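Tricorn protease (PDB 1K32) hydrolyses peptides as a serine protease of a six-chain assembly, probably trimming the fragments released by the proteasome, with beta propellers thought to gate substrate passage. Local coordinates at residues A[157-161]-A[162-166]; A[429-432]-A[433-436]; A[693-696]-A[697-700]; A[1020-1023]-A[1024-1028]; A[353-357]-A[358-362]. All blocks are in the same frame, centred on the assembly; numbering follows the deposited sequence.

Contact 1. Residues A[157-161]-A[162-166]; sequences ILFAD and GRRVI
The carbonyl oxygen of L158 takes the N-H of V165 at 2.7 Å (L158 O to V165 N), the donor lying 27° off the carbonyl plane. The same oxygen receives a CA-H...O contact from R164, whose CA is 3.5 Å from L158 O. In return L158 N donates to V165 O, and A160 and R163 make a second two-way pair. Between them D161 and G162 form the corner of a type I' beta turn, closing a tight two-residue hairpin; G162 has a positive phi of 86°, at which a CB would collide with D161 O. On the side of L158 the CB atoms of L158 and V165 meet at 3.9 Å, while R163 CG presses on A160 O at 3.0 Å. On the other side R164 packs with its aliphatic part: CG, anti to its carbonyl carbon (chi1 -48°), meets the F159 ring at CE2, 3.9 Å away, and CD runs alongside I157, 4.0 Å from I157 CD1. Beyond, its guanidinium makes a salt bridge to E190. Strand 156-160 is an outer strand of a four-stranded antiparallel sheet, strand 163-168 pairs onward with 186-192, and L158, A160 and V165 rest on I211 of strand 207-212.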
loop_
_atom_site.group_PDB
_atom_site.type_symbol
_atom_site.label_atom_id
_atom_site.label_comp_id
_atom_site.label_asym_id
_atom_site.label_seq_id
_atom_site.Cartn_x
_atom_site.Cartn_y
_atom_site.Cartn_z
ATOM N N ILE A 157 56.957 -7.012 45.838
ATOM C CA ILE A 157 57.203 -6.623 47.209
ATOM C C ILE A 157 57.850 -7.815 47.894
ATOM O O ILE A 157 57.341 -8.932 47.835
ATOM C CB ILE A 157 55.919 -6.220 47.990
ATOM C CG1 ILE A 157 56.314 -5.851 49.423
ATOM C CG2 ILE A 157 54.905 -7.367 48.013
ATOM C CD1 ILE A 157 55.300 -4.999 50.146
ATOM N N LEU A 158 58.999 -7.568 48.510
ATOM C CA LEU A 158 59.723 -8.597 49.220
ATOM C C LEU A 158 59.875 -8.121 50.657
ATOM O O LEU A 158 59.741 -6.932 50.949
ATOM C CB LEU A 158 61.096 -8.808 48.590
ATOM C CG LEU A 158 61.116 -8.939 47.065
ATOM C CD1 LEU A 158 62.560 -9.019 46.586
ATOM C CD2 LEU A 158 60.326 -10.173 46.637
ATOM N N PHE A 159 60.150 -9.051 51.560
ATOM C CA PHE A 159 60.312 -8.696 52.958
ATOM C C PHE A 159 61.626 -9.258 53.453
ATOM O O PHE A 159 61.930 -10.426 53.242
ATOM C CB PHE A 159 59.162 -9.253 53.796
ATOM C CG PHE A 159 57.816 -8.711 53.417
ATOM C CD1 PHE A 159 57.204 -9.099 52.233
ATOM C CD2 PHE A 159 57.160 -7.807 54.248
ATOM C CE1 PHE A 159 55.951 -8.596 51.877
ATOM C CE2 PHE A 159 55.913 -7.295 53.906
ATOM C CZ PHE A 159 55.304 -7.692 52.713
ATOM N N ALA A 160 62.408 -8.410 54.101
ATOM C CA ALA A 160 63.694 -8.816 54.631
ATOM C C ALA A 160 63.892 -8.183 55.998
ATOM O O ALA A 160 63.742 -6.971 56.167
ATOM C CB ALA A 160 64.808 -8.385 53.691
ATOM N N ASP A 161 64.219 -9.015 56.977
ATOM C CA ASP A 161 64.453 -8.532 58.330
ATOM C C ASP A 161 63.342 -7.584 58.775
ATOM O O ASP A 161 63.588 -6.586 59.446
ATOM C CB ASP A 161 65.805 -7.824 58.382
ATOM C CG ASP A 161 66.915 -8.669 57.794
ATOM O OD1 ASP A 161 67.120 -9.796 58.292
ATOM O OD2 ASP A 161 67.575 -8.214 56.833
ATOM N N GLY A 162 62.114 -7.906 58.384
ATOM C CA GLY A 162 60.989 -7.076 58.757
ATOM C C GLY A 162 60.699 -5.902 57.838
ATOM O O GLY A 162 59.565 -5.420 57.805
ATOM N N ARG A 163 61.687 -5.420 57.089
ATOM C CA ARG A 163 61.406 -4.287 56.215
ATOM C C ARG A 163 60.960 -4.654 54.810
ATOM O O ARG A 163 61.402 -5.651 54.237
ATOM C CB ARG A 163 62.593 -3.319 56.163
ATOM C CG ARG A 163 63.960 -3.946 56.171
ATOM C CD ARG A 163 65.009 -2.854 56.089
ATOM N NE ARG A 163 66.347 -3.396 55.902
ATOM C CZ ARG A 163 67.377 -2.695 55.443
ATOM N NH1 ARG A 163 68.560 -3.280 55.311
ATOM N NH2 ARG A 163 67.227 -1.418 55.106
ATOM N N ARG A 164 60.067 -3.833 54.268
ATOM C CA ARG A 164 59.511 -4.046 52.942
ATOM C C ARG A 164 60.442 -3.574 51.827
ATOM O O ARG A 164 61.024 -2.494 51.910
ATOM C CB ARG A 164 58.171 -3.316 52.821
ATOM C CG ARG A 164 57.203 -3.567 53.992
ATOM C CD ARG A 164 55.785 -3.116 53.651
ATOM N NE ARG A 164 55.166 -2.275 54.673
ATOM C CZ ARG A 164 55.730 -1.186 55.179
ATOM N NH1 ARG A 164 55.105 -0.467 56.096
ATOM N NH2 ARG A 164 56.936 -0.826 54.776
ATOM N N VAL A 165 60.580 -4.402 50.794
ATOM C CA VAL A 165 61.403 -4.073 49.627
ATOM C C VAL A 165 60.409 -3.929 48.476
ATOM O O VAL A 165 59.619 -4.832 48.203
ATOM C CB VAL A 165 62.420 -5.183 49.290
ATOM C CG1 VAL A 165 63.314 -4.720 48.136
ATOM C CG2 VAL A 165 63.275 -5.503 50.505
ATOM N N ILE A 166 60.445 -2.786 47.806
ATOM C CA ILE A 166 59.494 -2.547 46.742
ATOM C C ILE A 166 60.104 -2.405 45.366
ATOM O O ILE A 166 61.022 -1.622 45.144
ATOM C CB ILE A 166 58.634 -1.314 47.083
ATOM C CG1 ILE A 166 57.795 -1.638 48.333
ATOM C CG2 ILE A 166 57.764 -0.915 45.893
ATOM C CD1 ILE A 166 57.058 -0.475 48.931
#

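Contact 2. Residues A[429-432]-A[433-436]; sequences SDNS and RFIA
The F434 ring has S429 OG approaching its CD1 obliquely at 3.7 Å, while R433 CG sits over the centre of one face, 3.6 Å above the plane. Y540 meets the same ring edge-to-face. The other flat group, the N431 amide, is held through OD1 from opposite faces of its plane: S429 OG donates from one at 2.9 Å to N431 OD1, and R433 N from the other, also at 2.9 Å to N431 OD1. With chi1 at 62°, CG of N431 stands between its own backbone N and carbonyl carbon, which folds the amide back over the turn. S429 OG also accepts from F434 N at 2.8 Å in a nearly straight bond (172°), and so relays between the amide and the start of the strand. S429 N in turn donates to F434 O at 3.0 Å. With an alanine here in place of N431, R433 N and the S429 hydroxyl would probably lose their shared acceptor, and the turn would be likelier to shift. R433 sends its guanidinium away to D458 and E460. S429 to S432 form a type I beta turn joining strands 426-428 and 434-441, the first two of a four-stranded propeller blade; the sequence SDNSR resembles the SPDG-like turns of WD40-like propeller repeats.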
loop_
_atom_site.group_PDB
_atom_site.type_symbol
_atom_site.label_atom_id
_atom_site.label_comp_id
_atom_site.label_asym_id
_atom_site.label_seq_id
_atom_site.Cartn_x
_atom_site.Cartn_y
_atom_site.Cartn_z
ATOM N N SER A 429 39.212 2.534 -16.740
ATOM C CA SER A 429 38.079 2.770 -17.644
ATOM C C SER A 429 37.570 1.453 -18.223
ATOM O O SER A 429 38.340 0.499 -18.380
ATOM C CB SER A 429 38.474 3.727 -18.784
ATOM O OG SER A 429 39.581 3.247 -19.543
ATOM N N ASP A 430 36.279 1.394 -18.545
ATOM C CA ASP A 430 35.696 0.169 -19.086
ATOM C C ASP A 430 36.310 -0.307 -20.400
ATOM O O ASP A 430 36.305 -1.501 -20.674
ATOM C CB ASP A 430 34.185 0.314 -19.272
ATOM C CG ASP A 430 33.420 0.221 -17.963
ATOM O OD1 ASP A 430 32.211 -0.083 -18.016
ATOM O OD2 ASP A 430 34.015 0.457 -16.890
ATOM N N ASN A 431 36.822 0.614 -21.211
ATOM C CA ASN A 431 37.444 0.229 -22.471
ATOM C C ASN A 431 38.937 -0.061 -22.266
ATOM O O ASN A 431 39.692 -0.204 -23.231
ATOM C CB ASN A 431 37.254 1.321 -23.536
ATOM C CG ASN A 431 37.898 2.637 -23.151
ATOM O OD1 ASN A 431 38.744 2.691 -22.264
ATOM N ND2 ASN A 431 37.504 3.707 -23.833
ATOM N N SER A 432 39.347 -0.139 -21.000
ATOM C CA SER A 432 40.734 -0.444 -20.622
ATOM C C SER A 432 41.795 0.524 -21.135
ATOM O O SER A 432 42.984 0.202 -21.148
ATOM C CB SER A 432 41.086 -1.865 -21.080
ATOM O OG SER A 432 40.163 -2.810 -20.558
ATOM N N ARG A 433 41.383 1.721 -21.535
ATOM C CA ARG A 433 42.336 2.690 -22.059
ATOM C C ARG A 433 42.988 3.652 -21.052
ATOM O O ARG A 433 44.152 4.027 -21.220
ATOM C CB ARG A 433 41.686 3.498 -23.180
ATOM C CG ARG A 433 42.579 4.601 -23.704
ATOM C CD ARG A 433 42.178 5.038 -25.096
ATOM N NE ARG A 433 42.956 6.193 -25.518
ATOM C CZ ARG A 433 42.817 6.799 -26.691
ATOM N NH1 ARG A 433 43.568 7.853 -26.987
ATOM N NH2 ARG A 433 41.931 6.346 -27.569
ATOM N N PHE A 434 42.251 4.044 -20.016
ATOM C CA PHE A 434 42.783 4.979 -19.034
ATOM C C PHE A 434 42.795 4.438 -17.606
ATOM O O PHE A 434 41.970 3.598 -17.221
ATOM C CB PHE A 434 41.971 6.288 -19.026
ATOM C CG PHE A 434 41.622 6.806 -20.387
ATOM C CD1 PHE A 434 40.386 6.530 -20.956
ATOM C CD2 PHE A 434 42.526 7.585 -21.104
ATOM C CE1 PHE A 434 40.056 7.029 -22.222
ATOM C CE2 PHE A 434 42.200 8.083 -22.367
ATOM C CZ PHE A 434 40.971 7.806 -22.924
ATOM N N ILE A 435 43.738 4.949 -16.826
ATOM C CA ILE A 435 43.866 4.581 -15.428
ATOM C C ILE A 435 43.936 5.914 -14.689
ATOM O O ILE A 435 44.852 6.709 -14.902
ATOM C CB ILE A 435 45.154 3.746 -15.177
ATOM C CG1 ILE A 435 45.136 2.489 -16.063
ATOM C CG2 ILE A 435 45.258 3.356 -13.700
ATOM C CD1 ILE A 435 46.364 1.601 -15.945
ATOM N N ALA A 436 42.941 6.181 -13.853
ATOM C CA ALA A 436 42.916 7.420 -13.086
ATOM C C ALA A 436 43.255 7.055 -11.653
ATOM O O ALA A 436 42.765 6.053 -11.134
ATOM C CB ALA A 436 41.532 8.063 -13.157
#

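Contact 3. Residues A[693-696]-A[697-700]; sequences RNLV and PLCK
L695 and L698 meet side chain to side chain, CD2 of L695 lying 3.9 Å from CD1 of L698. In L698 CG stands anti to its carbonyl carbon (chi1 -50°), which keeps CB and CG beside L695 O and carries CD1 to the L695 methyl. Their backbones are tied as well: L698 N donates to L695 O at 3.0 Å. One residue on, C699 N repeats the pattern to V696 O, each donor standing well above its carbonyl plane, as expected of i to i+3 bonds in a 3-10 turn. P697, between V696 and L698, has no N-H to give, and its ring instead lies against the preceding carbonyls, P697 CD being 3.3 Å from N694 O. The pre-proline step is tight, V696 CB reaching P697 CD at 3.4 Å. R693, bent at chi2, brings the edge of its guanidinium to the same CD, NH2 being 3.9 Å from P697 CD.

In the next shell a water bridges the end of the turn, donating to V696 O at 2.7 Å and to C699 O. K700 curls back so that NZ makes a weak bond to P697 O, while its backbone N is held by D704.

This turn links helix 678-693 to helix 702-714 in the C1 domain. L695 and C699 face V708 of the latter helix, V696 and R693 pack on Y664 of helix 656-674, and C699 touches F660 there, while L698 touches P14.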
loop_
_atom_site.group_PDB
_atom_site.type_symbol
_atom_site.label_atom_id
_atom_site.label_comp_id
_atom_site.label_asym_id
_atom_site.label_seq_id
_atom_site.Cartn_x
_atom_site.Cartn_y
_atom_site.Cartn_z
ATOM N N ARG A 693 64.054 -17.876 14.990
ATOM C CA ARG A 693 63.408 -18.804 14.075
ATOM C C ARG A 693 63.574 -20.226 14.639
ATOM O O ARG A 693 62.727 -21.082 14.427
ATOM C CB ARG A 693 64.040 -18.693 12.679
ATOM C CG ARG A 693 63.397 -19.586 11.622
ATOM C CD ARG A 693 64.153 -20.884 11.471
ATOM N NE ARG A 693 63.563 -21.751 10.452
ATOM C CZ ARG A 693 62.534 -22.567 10.662
ATOM N NH1 ARG A 693 62.069 -23.312 9.671
ATOM N NH2 ARG A 693 61.982 -22.653 11.868
ATOM N N ASN A 694 64.649 -20.472 15.381
ATOM C CA ASN A 694 64.871 -21.806 15.944
ATOM C C ASN A 694 63.918 -22.159 17.086
ATOM O O ASN A 694 63.720 -23.337 17.407
ATOM C CB ASN A 694 66.315 -21.966 16.430
ATOM C CG ASN A 694 67.310 -22.080 15.281
ATOM O OD1 ASN A 694 66.959 -22.517 14.189
ATOM N ND2 ASN A 694 68.552 -21.699 15.532
ATOM N N LEU A 695 63.335 -21.146 17.711
ATOM C CA LEU A 695 62.400 -21.403 18.804
ATOM C C LEU A 695 60.993 -21.637 18.281
ATOM O O LEU A 695 60.137 -22.144 18.994
ATOM C CB LEU A 695 62.362 -20.224 19.765
ATOM C CG LEU A 695 63.664 -19.872 20.468
ATOM C CD1 LEU A 695 63.415 -18.646 21.339
ATOM C CD2 LEU A 695 64.161 -21.075 21.298
ATOM N N VAL A 696 60.752 -21.253 17.034
ATOM C CA VAL A 696 59.429 -21.411 16.452
ATOM C C VAL A 696 58.887 -22.840 16.516
ATOM O O VAL A 696 57.734 -23.042 16.891
ATOM C CB VAL A 696 59.412 -20.909 15.008
ATOM C CG1 VAL A 696 58.049 -21.169 14.369
ATOM C CG2 VAL A 696 59.719 -19.409 14.995
ATOM N N PRO A 697 59.706 -23.848 16.150
ATOM C CA PRO A 697 59.184 -25.223 16.214
ATOM C C PRO A 697 58.846 -25.719 17.632
ATOM O O PRO A 697 58.123 -26.701 17.796
ATOM C CB PRO A 697 60.278 -26.050 15.523
ATOM C CG PRO A 697 61.525 -25.216 15.710
ATOM C CD PRO A 697 61.037 -23.807 15.515
ATOM N N LEU A 698 59.353 -25.033 18.653
ATOM C CA LEU A 698 59.060 -25.415 20.038
ATOM C C LEU A 698 57.671 -24.894 20.444
ATOM O O LEU A 698 57.091 -25.358 21.415
ATOM C CB LEU A 698 60.088 -24.827 21.011
ATOM C CG LEU A 698 61.588 -24.979 20.760
ATOM C CD1 LEU A 698 62.350 -24.444 21.964
ATOM C CD2 LEU A 698 61.948 -26.430 20.534
ATOM N N CYS A 699 57.150 -23.925 19.694
ATOM C CA CYS A 699 55.848 -23.333 19.991
ATOM C C CYS A 699 54.679 -24.206 19.568
ATOM O O CYS A 699 54.638 -24.720 18.455
ATOM C CB CYS A 699 55.725 -21.970 19.309
ATOM S SG CYS A 699 56.945 -20.773 19.850
ATOM N N LYS A 700 53.727 -24.363 20.473
ATOM C CA LYS A 700 52.542 -25.163 20.205
ATOM C C LYS A 700 51.280 -24.319 20.301
ATOM O O LYS A 700 50.244 -24.694 19.774
ATOM C CB LYS A 700 52.443 -26.319 21.192
ATOM C CG LYS A 700 53.013 -27.627 20.689
ATOM C CD LYS A 700 54.492 -27.544 20.406
ATOM C CE LYS A 700 55.021 -28.896 19.959
ATOM N NZ LYS A 700 56.465 -28.822 19.579
HETATM O O HOH W 1 55.755 -24.203 15.454
#

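Contact 4. Residues A[1020-1023]-A[1024-1028]; sequences PQID and YAIDA
I1026 lies against the I1022 carbonyl one helical turn back, and nearly its whole chain follows that oxygen. Its CB is 3.5 Å from I1022 O, CG1 comes in to 3.1 Å of I1022 O, and CD1 stays alongside before reaching the I1022 side chain, where CD1 is 4.3 Å from I1022 CG1. The chi1 of -70° turns CG1 anti to its carbonyl carbon and so back along the helix toward I1022. Underneath, I1026 N donates to I1022 O at 2.9 Å, one of four consecutive i to i+4 bonds; the others run from Y1024 to P1020, A1025 to Q1021 and D1027 to D1023. D1027 leans the same way, its CG 3.2 Å from D1023 O. The two carboxylates stay apart, with D1023 OD2 and D1027 OD1 separated by 5.8 Å, and their like charge is probably eased by R848, which forms a salt bridge with D1027 and a long, weak ion pair with D1023. Y844 also hydrogen-bonds to D1023. Helix 1020-1032 lies between helix 830-848, met by I1022, D1023, I1026 and D1027, and strand 928-933 of the parallel sheet, where A1025 sits on I930 and I932.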
loop_
_atom_site.group_PDB
_atom_site.type_symbol
_atom_site.label_atom_id
_atom_site.label_comp_id
_atom_site.label_asym_id
_atom_site.label_seq_id
_atom_site.Cartn_x
_atom_site.Cartn_y
_atom_site.Cartn_z
ATOM N N PRO A 1020 53.024 14.688 46.862
ATOM C CA PRO A 1020 54.090 15.693 46.841
ATOM C C PRO A 1020 54.209 16.468 45.531
ATOM O O PRO A 1020 54.628 17.626 45.515
ATOM C CB PRO A 1020 55.339 14.870 47.144
ATOM C CG PRO A 1020 55.035 13.575 46.504
ATOM C CD PRO A 1020 53.593 13.331 46.916
ATOM N N GLN A 1021 53.818 15.836 44.436
ATOM C CA GLN A 1021 53.927 16.489 43.142
ATOM C C GLN A 1021 52.892 17.599 42.958
ATOM O O GLN A 1021 53.240 18.702 42.563
ATOM C CB GLN A 1021 53.845 15.433 42.035
ATOM C CG GLN A 1021 55.061 14.501 42.065
ATOM C CD GLN A 1021 54.901 13.253 41.227
ATOM O OE1 GLN A 1021 55.887 12.615 40.846
ATOM N NE2 GLN A 1021 53.658 12.882 40.950
ATOM N N ILE A 1022 51.632 17.328 43.270
ATOM C CA ILE A 1022 50.608 18.350 43.123
ATOM C C ILE A 1022 50.807 19.468 44.153
ATOM O O ILE A 1022 50.565 20.649 43.857
ATOM C CB ILE A 1022 49.192 17.742 43.245
ATOM C CG1 ILE A 1022 48.197 18.654 42.523
ATOM C CG2 ILE A 1022 48.822 17.534 44.715
ATOM C CD1 ILE A 1022 46.880 17.974 42.161
ATOM N N ASP A 1023 51.257 19.102 45.353
ATOM C CA ASP A 1023 51.521 20.093 46.396
ATOM C C ASP A 1023 52.629 21.061 45.963
ATOM O O ASP A 1023 52.506 22.271 46.119
ATOM C CB ASP A 1023 51.947 19.406 47.693
ATOM C CG ASP A 1023 50.774 18.903 48.494
ATOM O OD1 ASP A 1023 50.992 18.059 49.387
ATOM O OD2 ASP A 1023 49.642 19.358 48.237
ATOM N N TYR A 1024 53.722 20.522 45.431
ATOM C CA TYR A 1024 54.814 21.378 44.986
ATOM C C TYR A 1024 54.346 22.316 43.876
ATOM O O TYR A 1024 54.674 23.501 43.887
ATOM C CB TYR A 1024 55.994 20.553 44.467
ATOM C CG TYR A 1024 57.183 21.418 44.116
ATOM C CD1 TYR A 1024 58.092 21.819 45.097
ATOM C CD2 TYR A 1024 57.366 21.894 42.813
ATOM C CE1 TYR A 1024 59.153 22.671 44.791
ATOM C CE2 TYR A 1024 58.418 22.750 42.500
ATOM C CZ TYR A 1024 59.307 23.133 43.493
ATOM O OH TYR A 1024 60.350 23.987 43.188
ATOM N N ALA A 1025 53.593 21.780 42.917
ATOM C CA ALA A 1025 53.087 22.573 41.796
ATOM C C ALA A 1025 52.216 23.710 42.311
ATOM O O ALA A 1025 52.301 24.835 41.825
ATOM C CB ALA A 1025 52.284 21.686 40.821
ATOM N N ILE A 1026 51.367 23.404 43.287
ATOM C CA ILE A 1026 50.506 24.418 43.872
ATOM C C ILE A 1026 51.348 25.484 44.584
ATOM O O ILE A 1026 51.180 26.685 44.359
ATOM C CB ILE A 1026 49.520 23.796 44.886
ATOM C CG1 ILE A 1026 48.478 22.946 44.146
ATOM C CG2 ILE A 1026 48.829 24.909 45.683
ATOM C CD1 ILE A 1026 47.623 22.104 45.049
ATOM N N ASP A 1027 52.267 25.040 45.431
ATOM C CA ASP A 1027 53.114 25.968 46.168
ATOM C C ASP A 1027 53.995 26.803 45.248
ATOM O O ASP A 1027 54.205 27.996 45.493
ATOM C CB ASP A 1027 53.969 25.197 47.167
ATOM C CG ASP A 1027 53.138 24.534 48.248
ATOM O OD1 ASP A 1027 53.631 23.582 48.893
ATOM O OD2 ASP A 1027 51.987 24.975 48.459
ATOM N N ALA A 1028 54.497 26.185 44.183
ATOM C CA ALA A 1028 55.361 26.883 43.241
ATOM C C ALA A 1028 54.606 28.019 42.563
ATOM O O ALA A 1028 55.133 29.121 42.406
ATOM C CB ALA A 1028 55.910 25.905 42.191
#

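Contact 5. Residues A[353-357]-A[358-362]; sequences HGTRE and GDFLG
The hydroxyl of T355 is used in several directions at once across a sharp corner: OG1 accepts from E357 N at 3.2 Å, which makes an ST turn, gives a weak bond to G358 O, and lies at the edge of the F360 ring, 3.4 Å from F360 CE1. A chi1 of 64° puts OG1 between the backbone N and carbonyl carbon of T355, facing the corner. A valine in its place would probably cost the ST turn its acceptor for E357 N, along with the weak bond to G358 O. T355 N meets G358 O at 2.9 Å, and G358 N returns to T355 O from well above the carbonyl plane, closing a type I turn over R356 and E357. This is the hairpin of strands 348-355 and 358-365, the middle pair of a four-stranded propeller blade. G358 has phi 148°, where a CB would strike E357 O. Farther in, F360 N donates to H353 O at 2.7 Å, an oxygen that also lies in the plane of the F360 ring at its edge. On the opposite side of the sheet D359 OD2 comes to 3.1 Å of G354 CA, and salt bridges tie the D359 carboxylate to R339 and R972.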
loop_
_atom_site.group_PDB
_atom_site.type_symbol
_atom_site.label_atom_id
_atom_site.label_comp_id
_atom_site.label_asym_id
_atom_site.label_seq_id
_atom_site.Cartn_x
_atom_site.Cartn_y
_atom_site.Cartn_z
ATOM N N HIS A 353 49.872 -13.132 -4.012
ATOM C CA HIS A 353 50.415 -14.172 -3.152
ATOM C C HIS A 353 51.682 -13.611 -2.514
ATOM O O HIS A 353 52.589 -13.149 -3.213
ATOM C CB HIS A 353 50.738 -15.426 -3.979
ATOM C CG HIS A 353 51.254 -16.568 -3.164
ATOM N ND1 HIS A 353 52.592 -16.887 -3.094
ATOM C CD2 HIS A 353 50.619 -17.424 -2.328
ATOM C CE1 HIS A 353 52.760 -17.887 -2.246
ATOM N NE2 HIS A 353 51.579 -18.231 -1.766
ATOM N N GLY A 354 51.729 -13.637 -1.188
ATOM C CA GLY A 354 52.872 -13.119 -0.477
ATOM C C GLY A 354 53.704 -14.218 0.144
ATOM O O GLY A 354 53.179 -15.205 0.664
ATOM N N THR A 355 55.015 -14.036 0.070
ATOM C CA THR A 355 55.976 -14.981 0.618
ATOM C C THR A 355 56.998 -14.149 1.372
ATOM O O THR A 355 56.909 -12.925 1.416
ATOM C CB THR A 355 56.720 -15.757 -0.492
ATOM O OG1 THR A 355 57.497 -14.843 -1.277
ATOM C CG2 THR A 355 55.738 -16.462 -1.403
ATOM N N ARG A 356 57.979 -14.816 1.950
ATOM C CA ARG A 356 59.013 -14.118 2.685
ATOM C C ARG A 356 59.797 -13.184 1.749
ATOM O O ARG A 356 60.379 -12.203 2.198
ATOM C CB ARG A 356 59.933 -15.151 3.344
ATOM C CG ARG A 356 60.926 -14.590 4.336
ATOM C CD ARG A 356 61.442 -15.696 5.253
ATOM N NE ARG A 356 62.647 -15.294 5.969
ATOM C CZ ARG A 356 63.846 -15.205 5.405
ATOM N NH1 ARG A 356 64.893 -14.826 6.128
ATOM N NH2 ARG A 356 63.997 -15.508 4.120
ATOM N N GLU A 357 59.785 -13.472 0.451
ATOM C CA GLU A 357 60.520 -12.651 -0.518
ATOM C C GLU A 357 59.766 -11.411 -0.993
ATOM O O GLU A 357 60.372 -10.456 -1.447
ATOM C CB GLU A 357 60.922 -13.489 -1.738
ATOM C CG GLU A 357 61.824 -14.663 -1.399
ATOM C CD GLU A 357 63.102 -14.225 -0.713
ATOM O OE1 GLU A 357 63.821 -15.090 -0.166
ATOM O OE2 GLU A 357 63.394 -13.010 -0.724
ATOM N N GLY A 358 58.443 -11.429 -0.890
ATOM C CA GLY A 358 57.665 -10.282 -1.327
ATOM C C GLY A 358 56.315 -10.708 -1.851
ATOM O O GLY A 358 55.881 -11.822 -1.587
ATOM N N ASP A 359 55.650 -9.842 -2.606
ATOM C CA ASP A 359 54.324 -10.168 -3.122
ATOM C C ASP A 359 54.373 -10.435 -4.615
ATOM O O ASP A 359 55.122 -9.784 -5.347
ATOM C CB ASP A 359 53.347 -9.031 -2.808
ATOM C CG ASP A 359 52.963 -8.967 -1.323
ATOM O OD1 ASP A 359 52.542 -7.884 -0.875
ATOM O OD2 ASP A 359 53.070 -9.989 -0.609
ATOM N N PHE A 360 53.577 -11.401 -5.060
ATOM C CA PHE A 360 53.549 -11.778 -6.468
ATOM C C PHE A 360 52.122 -11.861 -6.989
ATOM O O PHE A 360 51.182 -12.028 -6.219
ATOM C CB PHE A 360 54.252 -13.136 -6.663
ATOM C CG PHE A 360 55.664 -13.168 -6.141
ATOM C CD1 PHE A 360 55.916 -13.338 -4.776
ATOM C CD2 PHE A 360 56.746 -12.987 -7.005
ATOM C CE1 PHE A 360 57.224 -13.324 -4.276
ATOM C CE2 PHE A 360 58.057 -12.972 -6.516
ATOM C CZ PHE A 360 58.294 -13.141 -5.149
ATOM N N LEU A 361 51.965 -11.734 -8.303
ATOM C CA LEU A 361 50.655 -11.818 -8.933
ATOM C C LEU A 361 50.435 -13.228 -9.472
ATOM O O LEU A 361 51.364 -13.899 -9.943
ATOM C CB LEU A 361 50.540 -10.799 -10.073
ATOM C CG LEU A 361 49.202 -10.512 -10.776
ATOM C CD1 LEU A 361 48.794 -11.684 -11.652
ATOM C CD2 LEU A 361 48.135 -10.208 -9.746
ATOM N N GLY A 362 49.192 -13.678 -9.386
ATOM C CA GLY A 362 48.844 -14.995 -9.870
ATOM C C GLY A 362 47.449 -14.956 -10.451
ATOM O O GLY A 362 46.706 -13.998 -10.244
#

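In the fold
Along the chain the order is contact 1, contact 5, contact 2, contact 3, contact 4. The first three are turns in separate four-stranded antiparallel sheets, blades of the propellers; contact 1 and contact 2 lie on opposite sides of the chain's centre, their centres about 75 Å apart. Contacts 5 and 2 share a side, with nearest atoms about 13 Å apart. Contact 3, in the C1 domain, comes within about 7 Å of contact 5 at the nearest atoms, and R356 reaches Y689 on helix 678-693 by a cation-pi contact, tying a blade to that domain. Contact 4, on the C-terminal helix against the parallel sheet, has its nearest atoms about 14 Å from those of contact 1, without touching.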